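Long-range contacts in 16L protein (Yaba-like disease virus, PDB 6TQP), which probably inhibits apoptosis of infected cells as a poxviral Bcl-2-like protein, most likely by binding pro-apoptotic partners: residues E26-E31 with N113-K118; F22-K27 with S104-I109; N45-D50 with N142-K147; F12-K17 with C38-L43. All coordinates share one frame; numbering follows the deposited sequence.

Contact 1. Residues E26-E31 with N113-K118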
loop_
_atom_site.group_PDB
_atom_site.type_symbol
_atom_site.label_atom_id
_atom_site.label_comp_id
_atom_site.label_asym_id
_atom_site.label_seq_id
_atom_site.Cartn_x
_atom_site.Cartn_y
_atom_site.Cartn_z
ATOM N N GLU A 26 -8.616 4.069 -7.632
ATOM C CA GLU A 26 -9.036 3.228 -8.745
ATOM C C GLU A 26 -9.601 1.899 -8.248
ATOM O O GLU A 26 -10.583 1.386 -8.799
ATOM C CB GLU A 26 -7.858 3.016 -9.700
ATOM C CG GLU A 26 -8.095 1.982 -10.797
ATOM C CD GLU A 26 -7.024 2.024 -11.884
ATOM O OE1 GLU A 26 -6.833 3.096 -12.496
ATOM O OE2 GLU A 26 -6.375 0.986 -12.128
ATOM N N LYS A 27 -9.004 1.335 -7.196
ATOM C CA LYS A 27 -9.506 0.092 -6.620
ATOM C C LYS A 27 -10.750 0.308 -5.771
ATOM O O LYS A 27 -11.546 -0.623 -5.609
ATOM C CB LYS A 27 -8.408 -0.576 -5.778
ATOM C CG LYS A 27 -7.316 -1.252 -6.608
ATOM C CD LYS A 27 -7.922 -2.288 -7.539
ATOM C CE LYS A 27 -7.018 -3.479 -7.798
ATOM N NZ LYS A 27 -7.687 -4.733 -7.355
ATOM N N ALA A 28 -10.929 1.510 -5.226
ATOM C CA ALA A 28 -12.171 1.884 -4.570
ATOM C C ALA A 28 -13.293 2.140 -5.563
ATOM O O ALA A 28 -14.432 2.357 -5.137
ATOM C CB ALA A 28 -11.982 3.153 -3.739
ATOM N N LEU A 29 -12.992 2.155 -6.863
ATOM C CA LEU A 29 -13.958 2.554 -7.883
ATOM C C LEU A 29 -14.449 3.972 -7.617
ATOM O O LEU A 29 -15.623 4.295 -7.805
ATOM C CB LEU A 29 -15.120 1.562 -7.955
ATOM C CG LEU A 29 -14.635 0.134 -8.225
ATOM C CD1 LEU A 29 -15.699 -0.893 -7.866
ATOM C CD2 LEU A 29 -14.198 -0.012 -9.686
ATOM N N ILE A 30 -13.532 4.815 -7.167
ATOM C CA ILE A 30 -13.780 6.231 -6.931
ATOM C C ILE A 30 -13.363 7.005 -8.171
ATOM O O ILE A 30 -12.309 6.730 -8.760
ATOM C CB ILE A 30 -13.008 6.716 -5.687
ATOM C CG1 ILE A 30 -13.704 6.245 -4.408
ATOM C CG2 ILE A 30 -12.848 8.237 -5.689
ATOM C CD1 ILE A 30 -12.883 6.445 -3.163
ATOM N N GLU A 31 -14.189 7.979 -8.570
ATOM C CA GLU A 31 -13.797 8.913 -9.622
ATOM C C GLU A 31 -12.495 9.604 -9.241
ATOM O O GLU A 31 -12.397 10.224 -8.177
ATOM C CB GLU A 31 -14.879 9.969 -9.853
ATOM C CG GLU A 31 -16.160 9.453 -10.464
ATOM C CD GLU A 31 -17.120 10.574 -10.842
ATOM O OE1 GLU A 31 -16.806 11.749 -10.555
ATOM O OE2 GLU A 31 -18.182 10.278 -11.426
ATOM N N ASN A 113 -14.310 -2.100 3.718
ATOM C CA ASN A 113 -15.078 -1.127 4.486
ATOM C C ASN A 113 -15.908 -0.180 3.607
ATOM O O ASN A 113 -16.482 0.779 4.131
ATOM C CB ASN A 113 -14.141 -0.336 5.422
ATOM C CG ASN A 113 -13.267 0.673 4.693
ATOM O OD1 ASN A 113 -13.457 0.952 3.512
ATOM N ND2 ASN A 113 -12.308 1.245 5.420
ATOM N N GLY A 114 -15.998 -0.426 2.300
ATOM C CA GLY A 114 -16.872 0.359 1.442
ATOM C C GLY A 114 -16.476 1.809 1.269
ATOM O O GLY A 114 -17.334 2.652 1.013
ATOM N N TYR A 115 -15.195 2.126 1.392
ATOM C CA TYR A 115 -14.770 3.510 1.252
ATOM C C TYR A 115 -15.097 4.020 -0.144
ATOM O O TYR A 115 -14.788 3.368 -1.144
ATOM C CB TYR A 115 -13.273 3.624 1.520
ATOM C CG TYR A 115 -12.701 4.998 1.274
ATOM C CD1 TYR A 115 -12.994 6.057 2.120
ATOM C CD2 TYR A 115 -11.832 5.229 0.213
ATOM C CE1 TYR A 115 -12.458 7.321 1.903
ATOM C CE2 TYR A 115 -11.290 6.486 -0.009
ATOM C CZ TYR A 115 -11.604 7.524 0.838
ATOM O OH TYR A 115 -11.062 8.767 0.614
ATOM N N LYS A 116 -15.719 5.199 -0.212
ATOM C CA LYS A 116 -16.063 5.803 -1.492
ATOM C C LYS A 116 -15.655 7.270 -1.585
ATOM O O LYS A 116 -16.111 7.966 -2.499
ATOM C CB LYS A 116 -17.568 5.662 -1.757
ATOM C CG LYS A 116 -18.028 4.226 -1.951
ATOM C CD LYS A 116 -17.582 3.661 -3.296
ATOM C CE LYS A 116 -17.356 2.162 -3.213
ATOM N NZ LYS A 116 -17.376 1.513 -4.550
ATOM N N GLY A 117 -14.803 7.758 -0.684
ATOM C CA GLY A 117 -14.291 9.112 -0.742
ATOM C C GLY A 117 -14.854 10.053 0.302
ATOM O O GLY A 117 -14.263 11.117 0.538
ATOM N N LYS A 118 -15.968 9.700 0.942
ATOM C CA LYS A 118 -16.627 10.618 1.861
ATOM C C LYS A 118 -16.199 10.437 3.313
ATOM O O LYS A 118 -16.425 11.338 4.126
ATOM C CB LYS A 118 -18.153 10.472 1.742
ATOM C CG LYS A 118 -18.746 11.182 0.514
ATOM C CD LYS A 118 -20.264 11.372 0.609
ATOM C CE LYS A 118 -20.669 12.360 1.703
ATOM N NZ LYS A 118 -20.190 13.746 1.435
#
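Ile30 drives its CD1 against the Lys116-Gly117 peptide where the chain leaves helix 12-27, a Schellman motif with positive phi at Leu29 turning it out of the helix. The opposing residues form part of the loop joining helices 96-113 and 120-134, so the contact joins two connections at the periphery of this all-helical, Bcl-2-like fold. Packing is tight around the isoleucine. Its CG1 lies anti to the carbonyl carbon (chi1 -76°) and the chain runs on extended, which carries CD1 to 3.3 Å from Lys116 C and 3.4 Å from Gly117 N. The same methyl meets Tyr115 obliquely, 3.5 Å from CE2. Gly117 N in turn sits 3.4 Å above the plane of the Tyr115 ring, over its centre, so backbone and ring are layered beside Ile30. Ala28 closes the buried side, its CB 3.8 Å from Tyr115 O, and Val110 of helix 96-113 touches both Ala28 and Tyr115. The solvent side is looser and polar. There Lys116 and Leu29 are exposed, and the lysine chain, bent at chi2, brings its far end to residues 26-31 although its CB points away. Its ammonium gives one hydrogen bond just before the turn at Leu29: Lys116 NZ lies 3.1 Å from Ala28 O, at a C=O...N angle of 153° and tilted 27° from the carbonyl plane.

Contact 2. Residues F22-K27 with S104-I109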
loop_
_atom_site.group_PDB
_atom_site.type_symbol
_atom_site.label_atom_id
_atom_site.label_comp_id
_atom_site.label_asym_id
_atom_site.label_seq_id
_atom_site.Cartn_x
_atom_site.Cartn_y
_atom_site.Cartn_z
ATOM N N PHE A 22 -3.860 7.573 -6.439
ATOM C CA PHE A 22 -4.591 7.265 -7.660
ATOM C C PHE A 22 -4.969 5.791 -7.710
ATOM O O PHE A 22 -6.115 5.435 -8.016
ATOM C CB PHE A 22 -3.740 7.646 -8.866
ATOM C CG PHE A 22 -4.438 7.462 -10.184
ATOM C CD1 PHE A 22 -4.455 6.223 -10.803
ATOM C CD2 PHE A 22 -5.063 8.529 -10.807
ATOM C CE1 PHE A 22 -5.091 6.047 -12.022
ATOM C CE2 PHE A 22 -5.706 8.363 -12.025
ATOM C CZ PHE A 22 -5.724 7.122 -12.632
ATOM N N TYR A 23 -4.013 4.914 -7.392
ATOM C CA TYR A 23 -4.255 3.476 -7.464
ATOM C C TYR A 23 -5.340 3.051 -6.482
ATOM O O TYR A 23 -6.293 2.347 -6.847
ATOM C CB TYR A 23 -2.953 2.719 -7.182
ATOM C CG TYR A 23 -3.125 1.218 -7.240
ATOM C CD1 TYR A 23 -3.561 0.593 -8.407
ATOM C CD2 TYR A 23 -2.883 0.430 -6.131
ATOM C CE1 TYR A 23 -3.729 -0.779 -8.462
ATOM C CE2 TYR A 23 -3.046 -0.942 -6.178
ATOM C CZ TYR A 23 -3.458 -1.543 -7.343
ATOM O OH TYR A 23 -3.621 -2.910 -7.363
ATOM N N ILE A 24 -5.203 3.461 -5.221
ATOM C CA ILE A 24 -6.199 3.115 -4.212
ATOM C C ILE A 24 -7.581 3.609 -4.630
ATOM O O ILE A 24 -8.575 2.882 -4.508
ATOM C CB ILE A 24 -5.773 3.677 -2.841
ATOM C CG1 ILE A 24 -4.465 3.016 -2.377
ATOM C CG2 ILE A 24 -6.874 3.472 -1.796
ATOM C CD1 ILE A 24 -4.515 1.502 -2.219
ATOM N N ASN A 25 -7.674 4.846 -5.133
ATOM C CA ASN A 25 -8.970 5.345 -5.584
ATOM C C ASN A 25 -9.503 4.510 -6.740
ATOM O O ASN A 25 -10.710 4.260 -6.833
ATOM C CB ASN A 25 -8.874 6.817 -5.994
ATOM C CG ASN A 25 -8.684 7.746 -4.809
ATOM O OD1 ASN A 25 -8.982 7.391 -3.664
ATOM N ND2 ASN A 25 -8.187 8.946 -5.077
ATOM N N GLU A 26 -8.616 4.069 -7.632
ATOM C CA GLU A 26 -9.036 3.228 -8.745
ATOM C C GLU A 26 -9.601 1.899 -8.248
ATOM O O GLU A 26 -10.583 1.386 -8.799
ATOM C CB GLU A 26 -7.858 3.016 -9.700
ATOM C CG GLU A 26 -8.095 1.982 -10.797
ATOM C CD GLU A 26 -7.024 2.024 -11.884
ATOM O OE1 GLU A 26 -6.833 3.096 -12.496
ATOM O OE2 GLU A 26 -6.375 0.986 -12.128
ATOM N N LYS A 27 -9.004 1.335 -7.196
ATOM C CA LYS A 27 -9.506 0.092 -6.620
ATOM C C LYS A 27 -10.750 0.308 -5.771
ATOM O O LYS A 27 -11.546 -0.623 -5.609
ATOM C CB LYS A 27 -8.408 -0.576 -5.778
ATOM C CG LYS A 27 -7.316 -1.252 -6.608
ATOM C CD LYS A 27 -7.922 -2.288 -7.539
ATOM C CE LYS A 27 -7.018 -3.479 -7.798
ATOM N NZ LYS A 27 -7.687 -4.733 -7.355
ATOM N N SER A 104 -1.280 -3.238 -1.367
ATOM C CA SER A 104 -2.323 -4.240 -1.554
ATOM C C SER A 104 -3.234 -4.319 -0.336
ATOM O O SER A 104 -4.448 -4.511 -0.468
ATOM C CB SER A 104 -1.707 -5.609 -1.838
ATOM O OG SER A 104 -0.930 -5.585 -3.016
ATOM N N LEU A 105 -2.661 -4.209 0.863
ATOM C CA LEU A 105 -3.467 -4.247 2.077
ATOM C C LEU A 105 -4.479 -3.105 2.097
ATOM O O LEU A 105 -5.664 -3.308 2.395
ATOM C CB LEU A 105 -2.546 -4.179 3.303
ATOM C CG LEU A 105 -3.271 -4.080 4.644
ATOM C CD1 LEU A 105 -4.084 -5.332 4.933
ATOM C CD2 LEU A 105 -2.259 -3.803 5.727
ATOM N N ILE A 106 -4.031 -1.890 1.776
ATOM C CA ILE A 106 -4.940 -0.738 1.735
ATOM C C ILE A 106 -6.044 -0.979 0.723
ATOM O O ILE A 106 -7.216 -0.667 0.976
ATOM C CB ILE A 106 -4.164 0.553 1.407
ATOM C CG1 ILE A 106 -3.087 0.831 2.451
ATOM C CG2 ILE A 106 -5.094 1.780 1.339
ATOM C CD1 ILE A 106 -2.042 1.745 1.946
ATOM N N SER A 107 -5.700 -1.545 -0.437
ATOM C CA SER A 107 -6.733 -1.842 -1.435
ATOM C C SER A 107 -7.819 -2.725 -0.844
ATOM O O SER A 107 -9.018 -2.471 -1.028
ATOM C CB SER A 107 -6.116 -2.520 -2.657
ATOM O OG SER A 107 -5.238 -1.635 -3.315
ATOM N N MET A 108 -7.418 -3.777 -0.128
ATOM C CA MET A 108 -8.410 -4.643 0.493
ATOM C C MET A 108 -9.207 -3.904 1.560
ATOM O O MET A 108 -10.427 -4.070 1.645
ATOM C CB MET A 108 -7.749 -5.867 1.107
ATOM C CG MET A 108 -8.763 -6.779 1.783
ATOM S SD MET A 108 -7.977 -8.235 2.471
ATOM C CE MET A 108 -7.687 -9.080 0.918
ATOM N N ILE A 109 -8.538 -3.112 2.403
ATOM C CA ILE A 109 -9.259 -2.365 3.438
ATOM C C ILE A 109 -10.368 -1.548 2.801
ATOM O O ILE A 109 -11.519 -1.560 3.251
ATOM C CB ILE A 109 -8.293 -1.473 4.236
ATOM C CG1 ILE A 109 -7.292 -2.339 4.997
ATOM C CG2 ILE A 109 -9.067 -0.587 5.236
ATOM C CD1 ILE A 109 -6.196 -1.560 5.697
#
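Ser107 OG is bonded within its own helix to the carbonyl oxygen of Ile103, and across the contact it is approached by carbon atoms of three residues of 22-27. Ile24 comes closest, its CD1 3.4 Å from Ser107 OG. Tyr23 brings up CE2 at 3.7 Å from that oxygen, in an oblique approach to the ring. The third neighbour is Lys27, whose CG stands 3.9 Å from Ser107 OG; the same CG lies over the rim of one face of Tyr23, while the bent remainder of the lysine leads away toward a long, weak ion pair with Glu111. A small buried side chain, its hydroxyl turned back to the helix, lets the two backbones come near: Ile24 and Ser107 have their CA atoms 5.7 Å apart. The segment axes approach to 9.3 Å and cross at -34°. Helix 96-113 runs near the middle of the chain, consistent with the central hydrophobic helix of the Bcl-2 fold, and helix 12-27 packs along it here. Beside the serine the contact is purely apolar. With chi1 and chi2 both near -60°, Ile24 bends CD1 toward Ile106 CG2, 3.6 Å away, and the two isoleucines cross at about a right angle, with Ile126 and Ile129 of helix 120-134 beyond them.

Contact 3. Residues N45-D50 with N142-K147; sequences NLIKED and NFINIK
Ile144 fits against Leu46, Ile47 and Asp50 where helices 38-68 and 137-148 pass at a steep 78°, their local axes 9.9 Å apart. The apolar contact centres on Ile144. This residue holds CG1 in the crowded position between backbone N and carbonyl carbon (chi1 61°), which splits its branches: Ile144 CD1 goes to Ile47, 3.8 Å from Ile47 CG1, whereas Ile144 CG2 turns toward the carboxylate of Asp50, 3.7 Å from Asp50 OD2. Leu46 adds to the same CD1 methyl, its CB 4.2 Å from Ile144 CD1. Apolar against polar, Leu46 CD1 rests 3.5 Å from Asn145 OD1, the two side chains crossing at about a right angle. The ionic part is a salt bridge between side chains that come from opposite directions, Lys147 NZ standing 2.6 Å from Asp50 OD1; the lysine is poorly ordered, so that short distance is uncertain. Around the contact, Leu100 of helix 96-113 touches Asp50, Phe143 and Ile144, and Val19 of helix 12-27 packs on Ile47. Phe143, next to Ile144 on helix 137-148, stacks its ring on an aromatic side chain of the bound peptide, so this helix touches both helix 38-68 and the peptide.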
loop_
_atom_site.group_PDB
_atom_site.type_symbol
_atom_site.label_atom_id
_atom_site.label_comp_id
_atom_site.label_asym_id
_atom_site.label_seq_id
_atom_site.Cartn_x
_atom_site.Cartn_y
_atom_site.Cartn_z
ATOM N N ASN A 45 1.580 1.539 -13.839
ATOM C CA ASN A 45 1.487 0.260 -14.538
ATOM C C ASN A 45 2.336 -0.810 -13.855
ATOM O O ASN A 45 1.928 -1.971 -13.767
ATOM C CB ASN A 45 1.896 0.426 -16.005
ATOM C CG ASN A 45 0.897 1.269 -16.788
ATOM O OD1 ASN A 45 -0.261 1.386 -16.390
ATOM N ND2 ASN A 45 1.338 1.855 -17.903
ATOM N N LEU A 46 3.506 -0.436 -13.341
ATOM C CA LEU A 46 4.364 -1.415 -12.680
ATOM C C LEU A 46 3.775 -1.841 -11.340
ATOM O O LEU A 46 3.713 -3.035 -11.018
ATOM C CB LEU A 46 5.759 -0.834 -12.491
ATOM C CG LEU A 46 6.515 -0.542 -13.793
ATOM C CD1 LEU A 46 7.808 0.199 -13.493
ATOM C CD2 LEU A 46 6.803 -1.823 -14.576
ATOM N N ILE A 47 3.336 -0.872 -10.548
ATOM C CA ILE A 47 2.819 -1.162 -9.214
ATOM C C ILE A 47 1.518 -1.944 -9.304
ATOM O O ILE A 47 1.254 -2.845 -8.497
ATOM C CB ILE A 47 2.626 0.154 -8.449
ATOM C CG1 ILE A 47 3.985 0.690 -7.992
ATOM C CG2 ILE A 47 1.658 -0.023 -7.277
ATOM C CD1 ILE A 47 3.944 2.118 -7.543
ATOM N N LYS A 48 0.670 -1.588 -10.265
ATOM C CA LYS A 48 -0.611 -2.266 -10.410
ATOM C C LYS A 48 -0.422 -3.760 -10.624
ATOM O O LYS A 48 -1.150 -4.576 -10.046
ATOM C CB LYS A 48 -1.384 -1.647 -11.578
ATOM C CG LYS A 48 -2.781 -2.200 -11.794
ATOM C CD LYS A 48 -3.489 -1.453 -12.930
ATOM C CE LYS A 48 -4.924 -1.941 -13.112
ATOM N NZ LYS A 48 -5.577 -1.368 -14.321
ATOM N N GLU A 49 0.539 -4.143 -11.466
ATOM C CA GLU A 49 0.770 -5.561 -11.721
ATOM C C GLU A 49 1.251 -6.272 -10.464
ATOM O O GLU A 49 0.771 -7.363 -10.132
ATOM C CB GLU A 49 1.789 -5.740 -12.843
ATOM C CG GLU A 49 1.300 -5.309 -14.205
ATOM C CD GLU A 49 2.358 -5.497 -15.268
ATOM O OE1 GLU A 49 3.539 -5.683 -14.898
ATOM O OE2 GLU A 49 2.009 -5.463 -16.467
ATOM N N ASP A 50 2.234 -5.693 -9.775
ATOM C CA ASP A 50 2.744 -6.313 -8.557
ATOM C C ASP A 50 1.650 -6.447 -7.504
ATOM O O ASP A 50 1.496 -7.503 -6.883
ATOM C CB ASP A 50 3.918 -5.509 -8.000
ATOM C CG ASP A 50 5.135 -5.543 -8.905
ATOM O OD1 ASP A 50 5.227 -6.452 -9.757
ATOM O OD2 ASP A 50 6.008 -4.663 -8.752
ATOM N N ASN A 142 13.572 1.654 -7.879
ATOM C CA ASN A 142 14.560 0.696 -8.372
ATOM C C ASN A 142 14.064 -0.735 -8.263
ATOM O O ASN A 142 14.382 -1.572 -9.114
ATOM C CB ASN A 142 15.875 0.847 -7.603
ATOM C CG ASN A 142 16.608 2.117 -7.958
ATOM O OD1 ASN A 142 16.314 2.751 -8.974
ATOM N ND2 ASN A 142 17.574 2.493 -7.130
ATOM N N PHE A 143 13.287 -1.044 -7.229
ATOM C CA PHE A 143 12.821 -2.413 -7.058
ATOM C C PHE A 143 11.800 -2.782 -8.126
ATOM O O PHE A 143 11.831 -3.892 -8.657
ATOM C CB PHE A 143 12.231 -2.596 -5.662
ATOM C CG PHE A 143 11.712 -3.970 -5.400
ATOM C CD1 PHE A 143 12.579 -5.013 -5.137
ATOM C CD2 PHE A 143 10.359 -4.224 -5.415
ATOM C CE1 PHE A 143 12.101 -6.277 -4.888
ATOM C CE2 PHE A 143 9.875 -5.486 -5.170
ATOM C CZ PHE A 143 10.742 -6.513 -4.909
ATOM N N ILE A 144 10.886 -1.868 -8.452
ATOM C CA ILE A 144 9.835 -2.229 -9.398
ATOM C C ILE A 144 10.311 -2.080 -10.839
ATOM O O ILE A 144 9.832 -2.796 -11.725
ATOM C CB ILE A 144 8.562 -1.410 -9.135
ATOM C CG1 ILE A 144 8.829 0.081 -9.293
ATOM C CG2 ILE A 144 8.018 -1.727 -7.748
ATOM C CD1 ILE A 144 7.593 0.934 -9.092
ATOM N N ASN A 145 11.236 -1.157 -11.110
ATOM C CA ASN A 145 11.884 -1.126 -12.418
ATOM C C ASN A 145 12.610 -2.437 -12.678
ATOM O O ASN A 145 12.350 -3.126 -13.668
ATOM C CB ASN A 145 12.872 0.043 -12.507
ATOM C CG ASN A 145 12.189 1.382 -12.739
ATOM O OD1 ASN A 145 11.032 1.447 -13.147
ATOM N ND2 ASN A 145 12.922 2.462 -12.488
ATOM N N ILE A 146 13.530 -2.801 -11.780
ATOM C CA ILE A 146 14.356 -3.986 -11.981
ATOM C C ILE A 146 13.563 -5.273 -11.780
ATOM O O ILE A 146 14.006 -6.340 -12.224
ATOM C CB ILE A 146 15.576 -3.933 -11.042
ATOM C CG1 ILE A 146 16.446 -2.717 -11.369
ATOM C CG2 ILE A 146 16.417 -5.201 -11.161
ATOM C CD1 ILE A 146 17.309 -2.242 -10.210
ATOM N N LYS A 147 12.403 -5.207 -11.118
ATOM C CA LYS A 147 11.561 -6.392 -10.978
ATOM C C LYS A 147 11.403 -7.106 -12.313
ATOM O O LYS A 147 11.402 -8.341 -12.375
ATOM C CB LYS A 147 10.205 -5.993 -10.387
ATOM C CG LYS A 147 9.017 -6.871 -10.770
ATOM C CD LYS A 147 9.165 -8.332 -10.341
ATOM C CE LYS A 147 7.946 -9.136 -10.762
ATOM N NZ LYS A 147 6.679 -8.534 -10.255
#

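Contact 4. Residues F12-K17 with C38-L43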
loop_
_atom_site.group_PDB
_atom_site.type_symbol
_atom_site.label_atom_id
_atom_site.label_comp_id
_atom_site.label_asym_id
_atom_site.label_seq_id
_atom_site.Cartn_x
_atom_site.Cartn_y
_atom_site.Cartn_z
ATOM N N PHE A 12 10.676 12.494 -6.818
ATOM C CA PHE A 12 10.307 11.076 -6.880
ATOM C C PHE A 12 9.326 10.683 -5.780
ATOM O O PHE A 12 8.394 9.902 -6.021
ATOM C CB PHE A 12 11.566 10.215 -6.800
ATOM C CG PHE A 12 12.447 10.339 -8.008
ATOM C CD1 PHE A 12 13.694 10.942 -7.922
ATOM C CD2 PHE A 12 12.012 9.880 -9.242
ATOM C CE1 PHE A 12 14.497 11.065 -9.044
ATOM C CE2 PHE A 12 12.811 10.000 -10.364
ATOM C CZ PHE A 12 14.053 10.595 -10.266
ATOM N N ASN A 13 9.531 11.183 -4.559
ATOM C CA ASN A 13 8.591 10.886 -3.481
ATOM C C ASN A 13 7.186 11.341 -3.853
ATOM O O ASN A 13 6.215 10.605 -3.650
ATOM C CB ASN A 13 9.040 11.556 -2.180
ATOM C CG ASN A 13 10.342 10.994 -1.651
ATOM O OD1 ASN A 13 10.981 10.160 -2.291
ATOM N ND2 ASN A 13 10.738 11.445 -0.466
ATOM N N ASN A 14 7.067 12.550 -4.410
ATOM C CA ASN A 14 5.770 13.055 -4.842
ATOM C C ASN A 14 5.156 12.165 -5.919
ATOM O O ASN A 14 3.943 11.922 -5.915
ATOM C CB ASN A 14 5.929 14.483 -5.345
ATOM C CG ASN A 14 4.610 15.104 -5.747
ATOM O OD1 ASN A 14 3.720 15.296 -4.917
ATOM N ND2 ASN A 14 4.486 15.440 -7.020
ATOM N N SER A 15 5.973 11.675 -6.855
ATOM C CA SER A 15 5.460 10.783 -7.895
ATOM C C SER A 15 4.815 9.550 -7.279
ATOM O O SER A 15 3.687 9.177 -7.627
ATOM C CB SER A 15 6.586 10.363 -8.849
ATOM O OG SER A 15 7.158 11.474 -9.515
ATOM N N ILE A 16 5.526 8.900 -6.357
ATOM C CA ILE A 16 5.005 7.700 -5.713
ATOM C C ILE A 16 3.747 8.017 -4.913
ATOM O O ILE A 16 2.766 7.265 -4.953
ATOM C CB ILE A 16 6.101 7.049 -4.840
ATOM C CG1 ILE A 16 7.163 6.388 -5.716
ATOM C CG2 ILE A 16 5.525 6.008 -3.901
ATOM C CD1 ILE A 16 6.648 5.286 -6.617
ATOM N N LYS A 17 3.753 9.116 -4.158
ATOM C CA LYS A 17 2.564 9.476 -3.389
ATOM C C LYS A 17 1.355 9.628 -4.307
ATOM O O LYS A 17 0.268 9.121 -4.014
ATOM C CB LYS A 17 2.798 10.768 -2.611
ATOM C CG LYS A 17 1.647 11.131 -1.657
ATOM C CD LYS A 17 1.639 12.599 -1.263
ATOM C CE LYS A 17 1.157 13.486 -2.398
ATOM N NZ LYS A 17 0.319 14.602 -1.894
ATOM N N CYS A 38 3.057 11.540 -17.198
ATOM C CA CYS A 38 3.615 10.446 -17.989
ATOM C C CYS A 38 4.470 9.530 -17.125
ATOM O O CYS A 38 4.371 8.299 -17.200
ATOM C CB CYS A 38 4.450 11.015 -19.131
ATOM S SG CYS A 38 5.305 9.782 -20.083
ATOM N N TYR A 39 5.324 10.123 -16.297
ATOM C CA TYR A 39 6.226 9.325 -15.475
ATOM C C TYR A 39 5.451 8.564 -14.409
ATOM O O TYR A 39 5.683 7.370 -14.182
ATOM C CB TYR A 39 7.282 10.227 -14.845
ATOM C CG TYR A 39 8.261 9.463 -13.986
ATOM C CD1 TYR A 39 9.175 8.589 -14.559
ATOM C CD2 TYR A 39 8.262 9.610 -12.611
ATOM C CE1 TYR A 39 10.068 7.892 -13.783
ATOM C CE2 TYR A 39 9.159 8.922 -11.828
ATOM C CZ TYR A 39 10.053 8.059 -12.421
ATOM O OH TYR A 39 10.939 7.362 -11.644
ATOM N N GLU A 40 4.508 9.240 -13.752
ATOM C CA GLU A 40 3.696 8.573 -12.742
ATOM C C GLU A 40 2.894 7.431 -13.353
ATOM O O GLU A 40 2.754 6.366 -12.744
ATOM C CB GLU A 40 2.772 9.591 -12.062
ATOM C CG GLU A 40 3.505 10.633 -11.248
ATOM C CD GLU A 40 2.675 11.870 -10.982
ATOM O OE1 GLU A 40 1.541 11.980 -11.519
ATOM O OE2 GLU A 40 3.180 12.749 -10.252
ATOM N N ASN A 41 2.376 7.626 -14.572
ATOM C CA ASN A 41 1.598 6.569 -15.202
ATOM C C ASN A 41 2.456 5.334 -15.449
ATOM O O ASN A 41 1.977 4.200 -15.326
ATOM C CB ASN A 41 0.985 7.083 -16.507
ATOM C CG ASN A 41 0.087 6.070 -17.149
ATOM O OD1 ASN A 41 -0.964 5.741 -16.618
ATOM N ND2 ASN A 41 0.492 5.572 -18.301
ATOM N N LYS A 42 3.731 5.532 -15.786
ATOM C CA LYS A 42 4.628 4.392 -15.947
ATOM C C LYS A 42 4.768 3.630 -14.638
ATOM O O LYS A 42 4.704 2.394 -14.614
ATOM C CB LYS A 42 5.995 4.866 -16.438
ATOM C CG LYS A 42 6.010 5.294 -17.897
ATOM C CD LYS A 42 7.346 5.931 -18.260
ATOM C CE LYS A 42 7.411 6.316 -19.731
ATOM N NZ LYS A 42 7.439 5.108 -20.610
ATOM N N LEU A 43 4.927 4.356 -13.534
ATOM C CA LEU A 43 5.061 3.708 -12.236
ATOM C C LEU A 43 3.772 3.012 -11.838
ATOM O O LEU A 43 3.801 1.938 -11.227
ATOM C CB LEU A 43 5.443 4.733 -11.182
ATOM C CG LEU A 43 6.788 5.438 -11.377
ATOM C CD1 LEU A 43 6.975 6.476 -10.296
ATOM C CD2 LEU A 43 7.970 4.471 -11.371
HETATM O O HOH W 1 5.665 13.220 -10.409
#
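Tyr39 meets Phe12 and Ser15 where the first turns of helices 12-27 and 38-68, the first two helices of the Bcl-2-like helical bundle, cross at -59°. With CG anti to the backbone N (chi1 -180°), Tyr39 sends its ring alongside the first helix. Its phenol end lies at the edge of the Phe12 ring, OH 3.5 Å from Phe12 CE2, and the two side chains cross at about a right angle. Nearer the backbone, Ser15 OG lies in the plane of the Tyr39 ring, at its edge, 3.8 Å from CD2. Both aromatic residues also touch Ile141 of helix 137-148. Glu40 follows, at the closest backbone approach, its CA 5.6 Å from that of Ser15. Its extended chain passes the serine with CG 3.9 Å from Ser15 CB. The carboxylate is held largely from outside: OE1 accepts the backbone N-H of Ser37, just before the helix, and OE2 takes the amide of Asn18. A water also bridges Ser15 OG and Glu40 OE2, donating a hydrogen bond to the carboxylate, though both distances are short enough to be doubtful. Ser15 OG is further bonded to Ser9 OG and to the carbonyl oxygen of Asn11. One turn on, Leu43 ends the segment in apolar contact, crossing Ile16 at about a right angle, with Leu43 CD1 3.9 Å from Ile16 CD1.

How the contacts relate
From the N terminus, helix 12-27 opens three of the contacts. Contact 4 closes the shortest loop, bringing helix 38-68 back onto the first turns. Contacts 2 and 1 start from overlapping residues, 22-27 and 26-31, and tie the end of that helix to helix 96-113 and then to the loop after it, closing loops of 76 and 81 residues. Contact 3 closes the longest, fastening helix 137-148 to helix 38-68. Contact 4 crosses contacts 1 and 2, which contact 3 crosses in turn, whereas contacts 4 and 3 follow in series. Leu43 against Ile144 links these last two, and a long, weak Glu26-Lys48 pair reaches from contacts 1 and 2 to contact 3.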